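Local coordinates for protein chitinase (Thermococcus chitonophagus, PDB 5XSW) that probably acts as an endochitinase, cutting within chains of beta-1,4-linked N-acetylglucosamine, and binds a chitin-type glycan in a pocket of its largely helical part, at residues Lys261-Asp266 with Tyr478-Asn483; Leu306-Ala309 with Tyr315-Phe318; Ile331-Tyr336 with Pro376-Ile381; Asp324-Thr329 with Asn380-Met385. One frame throughout, in Å; residues are numbered along the deposited sequence.

Contact 1: residues Lys261-Asp266 with Tyr478-Asn483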
loop_
_atom_site.group_PDB
_atom_site.type_symbol
_atom_site.label_atom_id
_atom_site.label_comp_id
_atom_site.label_asym_id
_atom_site.label_seq_id
_atom_site.Cartn_x
_atom_site.Cartn_y
_atom_site.Cartn_z
ATOM N N LYS A 261 1.943 -2.923 7.089
ATOM C CA LYS A 261 1.958 -4.344 7.378
ATOM C C LYS A 261 3.179 -5.064 6.766
ATOM O O LYS A 261 3.848 -5.897 7.428
ATOM C CB LYS A 261 0.629 -4.967 6.844
ATOM C CG LYS A 261 0.227 -6.244 7.329
ATOM C CD LYS A 261 -1.219 -6.575 6.757
ATOM C CE LYS A 261 -1.342 -8.076 6.754
ATOM N NZ LYS A 261 -2.704 -8.386 6.223
ATOM N N ALA A 262 3.495 -4.783 5.505
ATOM C CA ALA A 262 4.679 -5.423 4.890
ATOM C C ALA A 262 5.988 -5.008 5.614
ATOM O O ALA A 262 6.890 -5.810 5.830
ATOM C CB ALA A 262 4.793 -5.039 3.374
ATOM N N TYR A 263 6.057 -3.744 5.999
ATOM C CA TYR A 263 7.293 -3.204 6.602
ATOM C C TYR A 263 7.474 -3.699 8.030
ATOM O O TYR A 263 8.597 -3.757 8.565
ATOM C CB TYR A 263 7.279 -1.674 6.614
ATOM C CG TYR A 263 7.358 -0.986 5.275
ATOM C CD1 TYR A 263 7.631 -1.684 4.111
ATOM C CD2 TYR A 263 7.127 0.395 5.189
ATOM C CE1 TYR A 263 7.680 -1.031 2.864
ATOM C CE2 TYR A 263 7.215 1.058 3.981
ATOM C CZ TYR A 263 7.496 0.339 2.826
ATOM O OH TYR A 263 7.556 1.040 1.656
ATOM N N TYR A 264 6.367 -4.039 8.669
ATOM C CA TYR A 264 6.416 -4.348 10.086
ATOM C C TYR A 264 5.821 -5.705 10.415
ATOM O O TYR A 264 4.818 -5.812 11.132
ATOM C CB TYR A 264 5.713 -3.238 10.869
ATOM C CG TYR A 264 6.534 -1.954 10.960
ATOM C CD1 TYR A 264 7.712 -1.916 11.743
ATOM C CD2 TYR A 264 6.149 -0.802 10.290
ATOM C CE1 TYR A 264 8.485 -0.746 11.866
ATOM C CE2 TYR A 264 6.957 0.401 10.371
ATOM C CZ TYR A 264 8.110 0.391 11.194
ATOM O OH TYR A 264 8.840 1.531 11.341
ATOM N N PRO A 265 6.477 -6.759 9.956
ATOM C CA PRO A 265 6.029 -8.100 10.373
ATOM C C PRO A 265 6.092 -8.298 11.885
ATOM O O PRO A 265 5.323 -9.124 12.382
ATOM C CB PRO A 265 7.014 -9.052 9.644
ATOM C CG PRO A 265 8.192 -8.214 9.317
ATOM C CD PRO A 265 7.685 -6.790 9.108
ATOM N N ASP A 266 6.944 -7.559 12.624
ATOM C CA ASP A 266 6.962 -7.718 14.084
ATOM C C ASP A 266 5.769 -7.081 14.744
ATOM O O ASP A 266 5.426 -7.453 15.852
ATOM C CB ASP A 266 8.240 -7.118 14.694
ATOM C CG ASP A 266 9.474 -7.894 14.227
ATOM O OD1 ASP A 266 9.657 -9.026 14.735
ATOM O OD2 ASP A 266 10.205 -7.415 13.326
ATOM N N TYR A 478 13.162 -2.876 1.587
ATOM C CA TYR A 478 14.494 -2.886 0.991
ATOM C C TYR A 478 14.576 -2.069 -0.264
ATOM O O TYR A 478 15.414 -1.163 -0.366
ATOM C CB TYR A 478 14.913 -4.332 0.702
ATOM C CG TYR A 478 16.403 -4.442 0.284
ATOM C CD1 TYR A 478 17.442 -4.320 1.236
ATOM C CD2 TYR A 478 16.743 -4.649 -1.030
ATOM C CE1 TYR A 478 18.802 -4.388 0.835
ATOM C CE2 TYR A 478 18.110 -4.757 -1.442
ATOM C CZ TYR A 478 19.113 -4.627 -0.505
ATOM O OH TYR A 478 20.427 -4.719 -0.938
ATOM N N TYR A 479 13.729 -2.370 -1.253
ATOM C CA TYR A 479 13.832 -1.616 -2.502
ATOM C C TYR A 479 13.371 -0.195 -2.335
ATOM O O TYR A 479 13.917 0.728 -2.928
ATOM C CB TYR A 479 13.019 -2.297 -3.630
ATOM C CG TYR A 479 13.443 -3.715 -3.828
ATOM C CD1 TYR A 479 14.698 -4.034 -4.372
ATOM C CD2 TYR A 479 12.622 -4.738 -3.428
ATOM C CE1 TYR A 479 15.093 -5.388 -4.505
ATOM C CE2 TYR A 479 12.995 -6.043 -3.548
ATOM C CZ TYR A 479 14.231 -6.363 -4.105
ATOM O OH TYR A 479 14.540 -7.724 -4.210
ATOM N N HIS A 480 12.365 0.010 -1.509
ATOM C CA HIS A 480 11.876 1.369 -1.376
ATOM C C HIS A 480 12.907 2.291 -0.671
ATOM O O HIS A 480 13.240 3.370 -1.143
ATOM C CB HIS A 480 10.579 1.392 -0.558
ATOM C CG HIS A 480 9.891 2.712 -0.609
ATOM N ND1 HIS A 480 9.084 3.176 0.405
ATOM C CD2 HIS A 480 9.838 3.639 -1.591
ATOM C CE1 HIS A 480 8.591 4.355 0.065
ATOM N NE2 HIS A 480 9.067 4.676 -1.131
ATOM N N ALA A 481 13.411 1.845 0.467
ATOM C CA ALA A 481 14.361 2.673 1.235
ATOM C C ALA A 481 15.708 2.795 0.504
ATOM O O ALA A 481 16.320 3.859 0.557
ATOM C CB ALA A 481 14.546 2.090 2.669
ATOM N N ARG A 482 16.165 1.753 -0.198
ATOM C CA ARG A 482 17.430 1.947 -0.958
ATOM C C ARG A 482 17.265 2.945 -2.104
ATOM O O ARG A 482 18.230 3.554 -2.491
ATOM C CB ARG A 482 17.978 0.633 -1.538
ATOM C CG ARG A 482 18.280 -0.335 -0.472
ATOM C CD ARG A 482 19.325 -1.289 -0.883
ATOM N NE ARG A 482 20.601 -0.595 -0.733
ATOM C CZ ARG A 482 21.728 -1.009 -1.274
ATOM N NH1 ARG A 482 21.721 -2.106 -2.014
ATOM N NH2 ARG A 482 22.839 -0.292 -1.097
ATOM N N ASN A 483 16.055 3.121 -2.637
ATOM C CA ASN A 483 15.852 4.015 -3.805
ATOM C C ASN A 483 15.278 5.394 -3.448
ATOM O O ASN A 483 14.766 6.100 -4.317
ATOM C CB ASN A 483 14.914 3.333 -4.837
ATOM C CG ASN A 483 15.595 2.197 -5.579
ATOM O OD1 ASN A 483 16.298 2.440 -6.554
ATOM N ND2 ASN A 483 15.415 0.951 -5.111
#
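Tyr263 and His480 meet side chain to side chain at about a right angle, joining the C-terminal ends of helix 254-263 and helix 475-482, the latter packed against the N-terminal beta region through Tyr478 on Ile75. Their backbones stay well apart, with CA atoms of Tyr263 and Tyr478 9.1 Å from each other, so a long side chain is needed to span the gap. Tyr263 suits this: CG sits beside the backbone N, and the ring carries OH away from its own helix. His480 CG lies anti to the backbone N (chi1 -169°), which brings ND1 forward. His480 ND1 donates to Tyr263 OH at 2.9 Å, but the bond is bent (129° at the hydrogen) and therefore weak. The Tyr263 ring is braced independently, edge-to-face against Trp477 and by Met302 of helix 288-311. His480 also packs on Ser254 of the second subunit, and its side chain is about 5 Å from a bound phosphate, probably from the crystallisation liquor. Beyond the crossing, Arg482 CD lies 3.4 Å above one face of the Tyr478 ring, toward its rim, while the guanidinium forms a salt bridge with Asp69. Asn483, the first residue to leave the helix, suits a helix end because its amide can reach back to the last turn: Asn483 ND2 donates to Tyr479 O at 2.7 Å, nearly straight at 173°.

Contact 2: residues Leu306-Ala309 with Tyr315-Phe318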
loop_
_atom_site.group_PDB
_atom_site.type_symbol
_atom_site.label_atom_id
_atom_site.label_comp_id
_atom_site.label_asym_id
_atom_site.label_seq_id
_atom_site.Cartn_x
_atom_site.Cartn_y
_atom_site.Cartn_z
ATOM N N LEU A 306 11.784 6.074 7.346
ATOM C CA LEU A 306 12.230 6.063 5.948
ATOM C C LEU A 306 13.230 7.238 5.705
ATOM O O LEU A 306 14.256 7.078 5.005
ATOM C CB LEU A 306 11.031 6.223 4.986
ATOM C CG LEU A 306 11.366 6.327 3.513
ATOM C CD1 LEU A 306 11.992 5.052 2.972
ATOM C CD2 LEU A 306 10.037 6.646 2.761
ATOM N N LEU A 307 12.883 8.411 6.210
ATOM C CA LEU A 307 13.757 9.576 6.068
ATOM C C LEU A 307 15.128 9.250 6.687
ATOM O O LEU A 307 16.181 9.429 6.060
ATOM C CB LEU A 307 13.127 10.794 6.706
ATOM C CG LEU A 307 12.011 11.409 5.809
ATOM C CD1 LEU A 307 11.111 12.384 6.525
ATOM C CD2 LEU A 307 12.538 12.052 4.493
ATOM N N TYR A 308 15.113 8.788 7.919
ATOM C CA TYR A 308 16.363 8.430 8.593
ATOM C C TYR A 308 17.148 7.401 7.831
ATOM O O TYR A 308 18.386 7.510 7.760
ATOM C CB TYR A 308 16.094 7.887 9.997
ATOM C CG TYR A 308 16.089 8.929 11.129
ATOM C CD1 TYR A 308 17.308 9.377 11.700
ATOM C CD2 TYR A 308 14.903 9.371 11.685
ATOM C CE1 TYR A 308 17.317 10.281 12.780
ATOM C CE2 TYR A 308 14.880 10.263 12.791
ATOM C CZ TYR A 308 16.142 10.705 13.328
ATOM O OH TYR A 308 16.156 11.567 14.399
ATOM N N ALA A 309 16.479 6.369 7.304
ATOM C CA ALA A 309 17.199 5.302 6.568
ATOM C C ALA A 309 17.878 5.840 5.330
ATOM O O ALA A 309 18.877 5.269 4.859
ATOM C CB ALA A 309 16.269 4.166 6.147
ATOM N N TYR A 315 19.706 13.810 9.089
ATOM C CA TYR A 315 18.362 14.089 9.659
ATOM C C TYR A 315 18.482 14.851 10.980
ATOM O O TYR A 315 17.847 15.868 11.188
ATOM C CB TYR A 315 17.580 12.775 9.884
ATOM C CG TYR A 315 16.094 12.967 10.173
ATOM C CD1 TYR A 315 15.659 13.302 11.431
ATOM C CD2 TYR A 315 15.116 12.838 9.135
ATOM C CE1 TYR A 315 14.271 13.465 11.715
ATOM C CE2 TYR A 315 13.747 13.002 9.401
ATOM C CZ TYR A 315 13.329 13.305 10.684
ATOM O OH TYR A 315 11.986 13.469 10.938
ATOM N N ASN A 316 19.287 14.341 11.900
ATOM C CA ASN A 316 19.489 15.080 13.175
ATOM C C ASN A 316 20.180 16.464 12.967
ATOM O O ASN A 316 19.905 17.425 13.672
ATOM C CB ASN A 316 20.308 14.215 14.152
ATOM C CG ASN A 316 19.513 12.997 14.626
ATOM O OD1 ASN A 316 18.289 13.039 14.601
ATOM N ND2 ASN A 316 20.185 11.928 15.012
ATOM N N GLU A 317 21.006 16.547 11.940
ATOM C CA GLU A 317 21.642 17.821 11.604
ATOM C C GLU A 317 20.571 18.816 11.172
ATOM O O GLU A 317 20.544 19.950 11.628
ATOM C CB GLU A 317 22.710 17.603 10.525
ATOM C CG GLU A 317 23.409 18.867 10.112
ATOM C CD GLU A 317 24.307 18.673 8.878
ATOM O OE1 GLU A 317 24.313 17.553 8.320
ATOM O OE2 GLU A 317 25.000 19.647 8.470
ATOM N N PHE A 318 19.608 18.358 10.361
ATOM C CA PHE A 318 18.472 19.214 10.011
ATOM C C PHE A 318 17.655 19.644 11.232
ATOM O O PHE A 318 17.228 20.795 11.307
ATOM C CB PHE A 318 17.555 18.478 8.983
ATOM C CG PHE A 318 16.352 19.266 8.589
ATOM C CD1 PHE A 318 16.448 20.258 7.628
ATOM C CD2 PHE A 318 15.151 19.046 9.207
ATOM C CE1 PHE A 318 15.369 20.996 7.292
ATOM C CE2 PHE A 318 14.019 19.792 8.863
ATOM C CZ PHE A 318 14.130 20.755 7.914
#
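The chain passes from helix 288-311 into helix 313-321 through a very short connection, which brings the CA atoms of Tyr308 and Tyr315 to 6.1 Å. This junction of two consecutive helices is filled by an offset stack of the two tyrosine rings, whose centroids are 4.0 Å apart and whose planes are inclined by 27°. The overlap is partial: Tyr315 CD1 lies over the outer part of one Tyr308 face, 3.3 Å from Tyr308 CZ, and in return Tyr308 CE2 covers the rim of a Tyr315 face. Tyr315 CB adds a CH-pi contact above the same Tyr308 ring. Tyr315 reaches across because its ring extends on the far side of CB from its own backbone N, whereas Tyr308 has a first torsion of -91°, away from the usual staggered values, with the ring turned so that one face meets Tyr315. Leucine suits the position just before Tyr308, since it offers only hydrocarbon: Leu307 CB approaches Tyr315 CE2 at 3.5 Å, while Leu307 CD1 lies at the edge of that ring.

Tyrosine suits this buried place because each hydroxyl finds a polar partner. Tyr315 OH is hydrogen-bonded to Glu328, at the start of helix 327-338. Asn316 uses both ends of its amide, ND2 going to Ser109 O, and its plane stands 72° from the Tyr308 ring. Tyr308 OH donates to Asn316 OD1 at 2.6 Å, tilted only slightly out of the carbonyl plane.

Contact 3: residues Ile331-Tyr336 with Pro376-Ile381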
loop_
_atom_site.group_PDB
_atom_site.type_symbol
_atom_site.label_atom_id
_atom_site.label_comp_id
_atom_site.label_asym_id
_atom_site.label_seq_id
_atom_site.Cartn_x
_atom_site.Cartn_y
_atom_site.Cartn_z
ATOM N N ILE A 331 6.894 18.350 7.920
ATOM C CA ILE A 331 7.343 17.366 6.921
ATOM C C ILE A 331 6.577 16.054 7.120
ATOM O O ILE A 331 6.024 15.457 6.177
ATOM C CB ILE A 331 8.824 17.108 7.039
ATOM C CG1 ILE A 331 9.598 18.368 6.601
ATOM C CG2 ILE A 331 9.256 15.912 6.153
ATOM C CD1 ILE A 331 11.099 18.307 6.857
ATOM N N ILE A 332 6.543 15.603 8.355
ATOM C CA ILE A 332 5.869 14.341 8.647
ATOM C C ILE A 332 4.338 14.456 8.364
ATOM O O ILE A 332 3.767 13.541 7.777
ATOM C CB ILE A 332 6.095 13.886 10.125
ATOM C CG1 ILE A 332 7.555 13.482 10.406
ATOM C CG2 ILE A 332 5.198 12.677 10.508
ATOM C CD1 ILE A 332 8.172 12.495 9.408
ATOM N N ASP A 333 3.692 15.540 8.790
ATOM C CA ASP A 333 2.273 15.705 8.485
ATOM C C ASP A 333 2.030 15.834 6.962
ATOM O O ASP A 333 1.080 15.294 6.422
ATOM C CB ASP A 333 1.698 16.938 9.143
ATOM C CG ASP A 333 0.225 17.041 8.919
ATOM O OD1 ASP A 333 -0.487 16.207 9.505
ATOM O OD2 ASP A 333 -0.253 17.872 8.095
ATOM N N PHE A 334 2.864 16.602 6.280
ATOM C CA PHE A 334 2.718 16.690 4.819
ATOM C C PHE A 334 2.806 15.305 4.140
ATOM O O PHE A 334 2.014 14.982 3.264
ATOM C CB PHE A 334 3.783 17.671 4.247
ATOM C CG PHE A 334 3.760 17.785 2.733
ATOM C CD1 PHE A 334 2.735 18.487 2.091
ATOM C CD2 PHE A 334 4.730 17.171 1.992
ATOM C CE1 PHE A 334 2.723 18.598 0.692
ATOM C CE2 PHE A 334 4.764 17.292 0.609
ATOM C CZ PHE A 334 3.750 17.999 -0.053
ATOM N N GLY A 335 3.769 14.491 4.555
ATOM C CA GLY A 335 4.003 13.158 4.033
ATOM C C GLY A 335 2.797 12.247 4.349
ATOM O O GLY A 335 2.499 11.265 3.642
ATOM N N TYR A 336 2.142 12.526 5.458
ATOM C CA TYR A 336 0.982 11.690 5.862
ATOM C C TYR A 336 -0.147 11.934 4.904
ATOM O O TYR A 336 -0.809 10.984 4.436
ATOM C CB TYR A 336 0.513 12.024 7.269
ATOM C CG TYR A 336 -0.637 11.098 7.718
ATOM C CD1 TYR A 336 -0.368 9.880 8.310
ATOM C CD2 TYR A 336 -1.953 11.496 7.560
ATOM C CE1 TYR A 336 -1.401 9.035 8.761
ATOM C CE2 TYR A 336 -3.012 10.673 7.978
ATOM C CZ TYR A 336 -2.723 9.448 8.558
ATOM O OH TYR A 336 -3.759 8.644 8.980
ATOM N N PRO A 376 -1.012 23.414 8.095
ATOM C CA PRO A 376 -1.230 24.466 9.102
ATOM C C PRO A 376 -2.345 24.111 10.121
ATOM O O PRO A 376 -2.265 24.513 11.267
ATOM C CB PRO A 376 -1.665 25.698 8.263
ATOM C CG PRO A 376 -2.176 25.114 6.927
ATOM C CD PRO A 376 -1.235 23.913 6.710
ATOM N N THR A 377 -3.384 23.416 9.706
ATOM C CA THR A 377 -4.428 23.023 10.670
ATOM C C THR A 377 -3.865 22.111 11.762
ATOM O O THR A 377 -4.086 22.346 12.950
ATOM C CB THR A 377 -5.604 22.291 9.961
ATOM O OG1 THR A 377 -6.171 23.152 8.955
ATOM C CG2 THR A 377 -6.736 21.880 10.961
ATOM N N VAL A 378 -3.165 21.053 11.355
ATOM C CA VAL A 378 -2.739 20.030 12.302
ATOM C C VAL A 378 -1.685 20.652 13.243
ATOM O O VAL A 378 -1.665 20.432 14.461
ATOM C CB VAL A 378 -2.172 18.797 11.551
ATOM C CG1 VAL A 378 -1.447 17.858 12.514
ATOM C CG2 VAL A 378 -3.382 18.000 10.852
ATOM N N ILE A 379 -0.820 21.473 12.663
ATOM C CA ILE A 379 0.235 22.091 13.476
ATOM C C ILE A 379 -0.341 23.096 14.459
ATOM O O ILE A 379 0.016 23.080 15.651
ATOM C CB ILE A 379 1.294 22.737 12.531
ATOM C CG1 ILE A 379 2.428 21.733 12.308
ATOM C CG2 ILE A 379 1.695 24.051 12.999
ATOM C CD1 ILE A 379 2.065 20.633 11.428
ATOM N N ASN A 380 -1.270 23.928 13.993
ATOM C CA ASN A 380 -1.944 24.888 14.883
ATOM C C ASN A 380 -2.698 24.198 16.022
ATOM O O ASN A 380 -2.630 24.619 17.184
ATOM C CB ASN A 380 -2.904 25.768 14.078
ATOM C CG ASN A 380 -2.127 26.769 13.184
ATOM O OD1 ASN A 380 -1.027 27.249 13.539
ATOM N ND2 ASN A 380 -2.662 27.034 12.008
ATOM N N ILE A 381 -3.417 23.129 15.712
ATOM C CA ILE A 381 -4.180 22.455 16.783
ATOM C C ILE A 381 -3.239 21.755 17.775
ATOM O O ILE A 381 -3.466 21.804 19.001
ATOM C CB ILE A 381 -5.228 21.443 16.182
ATOM C CG1 ILE A 381 -6.309 22.232 15.444
ATOM C CG2 ILE A 381 -5.880 20.571 17.281
ATOM C CD1 ILE A 381 -7.395 21.332 14.739
#
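Asp333 points its carboxylate outward from helix 327-338 because its first torsion is extended (chi1 -175°), and Val378, whose CG1 takes the matching position (chi1 168°), comes to meet it from the opposite direction. The two CA atoms are 7.6 Å apart, a close approach of helices that suits a short aspartate and a compact valine. Asp333 OD1 rests against both methyls of the valine, 3.6 Å from Val378 CG1 and 3.7 Å from Val378 CG2. These are van der Waals contacts, and no hydrogen bond crosses between the segments. The acid instead uses Asp333 OD2, which is hydrogen-bonded to His374 ND1 at the start of helix 374-386. This makes the contact part of the helical wall behind the glycan pocket: His374 lines that pocket, so Asp333 is a second-shell residue, and its bond is consistent with orienting the imidazole. Val378 also packs on Phe205 and on Lys212, a further pocket residue, and its side chain lies about 8 Å from a bound N-acetylglucosamine. Nearer the backbone, Ile379 touches the aliphatic part of the aspartate, its CD1 standing 4.4 Å from Asp333 CB.

Contact 4: residues Asp324-Thr329 with Asn380-Met385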
loop_
_atom_site.group_PDB
_atom_site.type_symbol
_atom_site.label_atom_id
_atom_site.label_comp_id
_atom_site.label_asym_id
_atom_site.label_seq_id
_atom_site.Cartn_x
_atom_site.Cartn_y
_atom_site.Cartn_z
ATOM N N ASP A 324 12.772 26.840 11.516
ATOM C CA ASP A 324 11.358 26.636 11.880
ATOM C C ASP A 324 11.331 25.508 12.934
ATOM O O ASP A 324 11.731 24.352 12.671
ATOM C CB ASP A 324 10.522 26.278 10.618
ATOM C CG ASP A 324 9.042 26.018 10.919
ATOM O OD1 ASP A 324 8.630 25.927 12.094
ATOM O OD2 ASP A 324 8.274 25.939 9.948
ATOM N N PRO A 325 10.940 25.840 14.158
ATOM C CA PRO A 325 10.993 24.799 15.176
ATOM C C PRO A 325 9.925 23.657 14.939
ATOM O O PRO A 325 10.007 22.598 15.537
ATOM C CB PRO A 325 10.705 25.581 16.470
ATOM C CG PRO A 325 9.831 26.691 16.031
ATOM C CD PRO A 325 10.375 27.100 14.666
ATOM N N TRP A 326 8.978 23.881 14.046
ATOM C CA TRP A 326 7.941 22.868 13.766
ATOM C C TRP A 326 8.267 22.145 12.439
ATOM O O TRP A 326 7.427 21.391 11.914
ATOM C CB TRP A 326 6.570 23.539 13.724
ATOM C CG TRP A 326 5.992 23.872 15.066
ATOM C CD1 TRP A 326 6.234 24.998 15.819
ATOM C CD2 TRP A 326 5.075 23.074 15.828
ATOM N NE1 TRP A 326 5.529 24.934 17.004
ATOM C CE2 TRP A 326 4.806 23.773 17.032
ATOM C CE3 TRP A 326 4.470 21.836 15.616
ATOM C CZ2 TRP A 326 3.950 23.272 18.020
ATOM C CZ3 TRP A 326 3.613 21.346 16.589
ATOM C CH2 TRP A 326 3.367 22.055 17.777
ATOM N N ALA A 327 9.482 22.371 11.904
ATOM C CA ALA A 327 9.855 21.807 10.611
ATOM C C ALA A 327 9.624 20.271 10.509
ATOM O O ALA A 327 9.018 19.837 9.550
ATOM C CB ALA A 327 11.312 22.106 10.283
ATOM N N GLU A 328 10.119 19.475 11.460
ATOM C CA GLU A 328 9.973 18.045 11.391
ATOM C C GLU A 328 8.469 17.644 11.320
ATOM O O GLU A 328 8.037 16.793 10.498
ATOM C CB GLU A 328 10.633 17.368 12.588
ATOM C CG GLU A 328 10.379 15.837 12.576
ATOM C CD GLU A 328 11.078 15.081 13.697
ATOM O OE1 GLU A 328 11.078 15.598 14.849
ATOM O OE2 GLU A 328 11.562 13.969 13.443
ATOM N N THR A 329 7.697 18.244 12.203
ATOM C CA THR A 329 6.247 17.954 12.305
ATOM C C THR A 329 5.541 18.331 10.991
ATOM O O THR A 329 4.645 17.625 10.529
ATOM C CB THR A 329 5.609 18.690 13.525
ATOM O OG1 THR A 329 6.233 18.177 14.730
ATOM C CG2 THR A 329 4.093 18.400 13.579
ATOM N N ASN A 380 -1.270 23.928 13.993
ATOM C CA ASN A 380 -1.944 24.888 14.883
ATOM C C ASN A 380 -2.698 24.198 16.022
ATOM O O ASN A 380 -2.630 24.619 17.184
ATOM C CB ASN A 380 -2.904 25.768 14.078
ATOM C CG ASN A 380 -2.127 26.769 13.184
ATOM O OD1 ASN A 380 -1.027 27.249 13.539
ATOM N ND2 ASN A 380 -2.662 27.034 12.008
ATOM N N ILE A 381 -3.417 23.129 15.712
ATOM C CA ILE A 381 -4.180 22.455 16.783
ATOM C C ILE A 381 -3.239 21.755 17.775
ATOM O O ILE A 381 -3.466 21.804 19.001
ATOM C CB ILE A 381 -5.228 21.443 16.182
ATOM C CG1 ILE A 381 -6.309 22.232 15.444
ATOM C CG2 ILE A 381 -5.880 20.571 17.281
ATOM C CD1 ILE A 381 -7.395 21.332 14.739
ATOM N N THR A 382 -2.195 21.100 17.275
ATOM C CA THR A 382 -1.230 20.463 18.171
ATOM C C THR A 382 -0.637 21.525 19.130
ATOM O O THR A 382 -0.531 21.277 20.350
ATOM C CB THR A 382 -0.081 19.776 17.371
ATOM O OG1 THR A 382 -0.656 18.854 16.435
ATOM C CG2 THR A 382 0.912 18.992 18.258
ATOM N N ALA A 383 -0.211 22.665 18.571
ATOM C CA ALA A 383 0.377 23.748 19.388
ATOM C C ALA A 383 -0.648 24.245 20.434
ATOM O O ALA A 383 -0.319 24.411 21.596
ATOM C CB ALA A 383 0.849 24.923 18.486
ATOM N N THR A 384 -1.881 24.490 20.020
ATOM C CA THR A 384 -2.939 24.944 20.956
ATOM C C THR A 384 -3.226 23.944 22.070
ATOM O O THR A 384 -3.372 24.326 23.226
ATOM C CB THR A 384 -4.241 25.257 20.184
ATOM O OG1 THR A 384 -3.910 26.215 19.157
ATOM C CG2 THR A 384 -5.339 25.864 21.093
ATOM N N MET A 385 -3.314 22.661 21.728
ATOM C CA MET A 385 -3.505 21.625 22.733
ATOM C C MET A 385 -2.319 21.561 23.694
ATOM O O MET A 385 -2.497 21.404 24.902
ATOM C CB MET A 385 -3.694 20.259 22.046
ATOM C CG MET A 385 -5.037 20.180 21.309
ATOM S SD MET A 385 -5.206 18.573 20.538
ATOM C CE MET A 385 -5.763 17.569 21.947
#
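Trp326 brings the six-membered end of its indole up to one turn of helix 374-386, where Ala383 and Thr382 receive it. The closest touch is Trp326 CZ2 to Ala383 CB at 3.5 Å, and Trp326 CH2 also comes to 3.7 Å from Ala383 N, so the ring also touches the backbone. Alanine suits this place because its small side chain lets the large indole come so near. Thr382 meets the indole differently: its methyl CG2 lies at the ring edge, in plane, 4.0 Å from Trp326 CZ3. That methyl is presented because Thr382 OG1 is turned back (chi1 -55°) to hydrogen-bond Val378 O, one turn earlier.

The tryptophan is positioned in turn by its own backbone. It occupies the N-cap position of helix 327-338, within a type I beta turn from Asp324 to Ala327, and an Asx turn lies within it: Trp326 N donates to Asp324 OD1 at 2.8 Å, meeting the oxygen from above the carboxylate plane. The other oxygen of Asp324 bonds Leu362 N, though the Glu330 carboxylate also lies close. Around the two segments, helix 203-214 packs on Thr382 through Ala208 and on Thr329 through Phe205, while Ala327 packs on Phe318 of helix 313-321.

Contacts 1, 2 and 3 are buried, whereas contact 4 is only partly buried, Trp326 and Ala383 both being partly exposed. Contacts 3 and 4 join the same two helices, 327-338 and 374-386, with centres 8 Å apart, and Ile379 binds them together by touching both Trp326 and Thr329. Their segments meet by van der Waals contact without a hydrogen bond, though in contact 3 a carboxylate oxygen does the touching; contact 1 instead rests on one weak polar bond near the subunit interface, and contact 2 combines ring stacking with a hydrogen bond. Leu306 of contact 2 packs on His480 and Ala481 of contact 1. Contact 2 also reaches contact 3 through Leu307 and Ile331, and contact 4 through Tyr315 and Glu328.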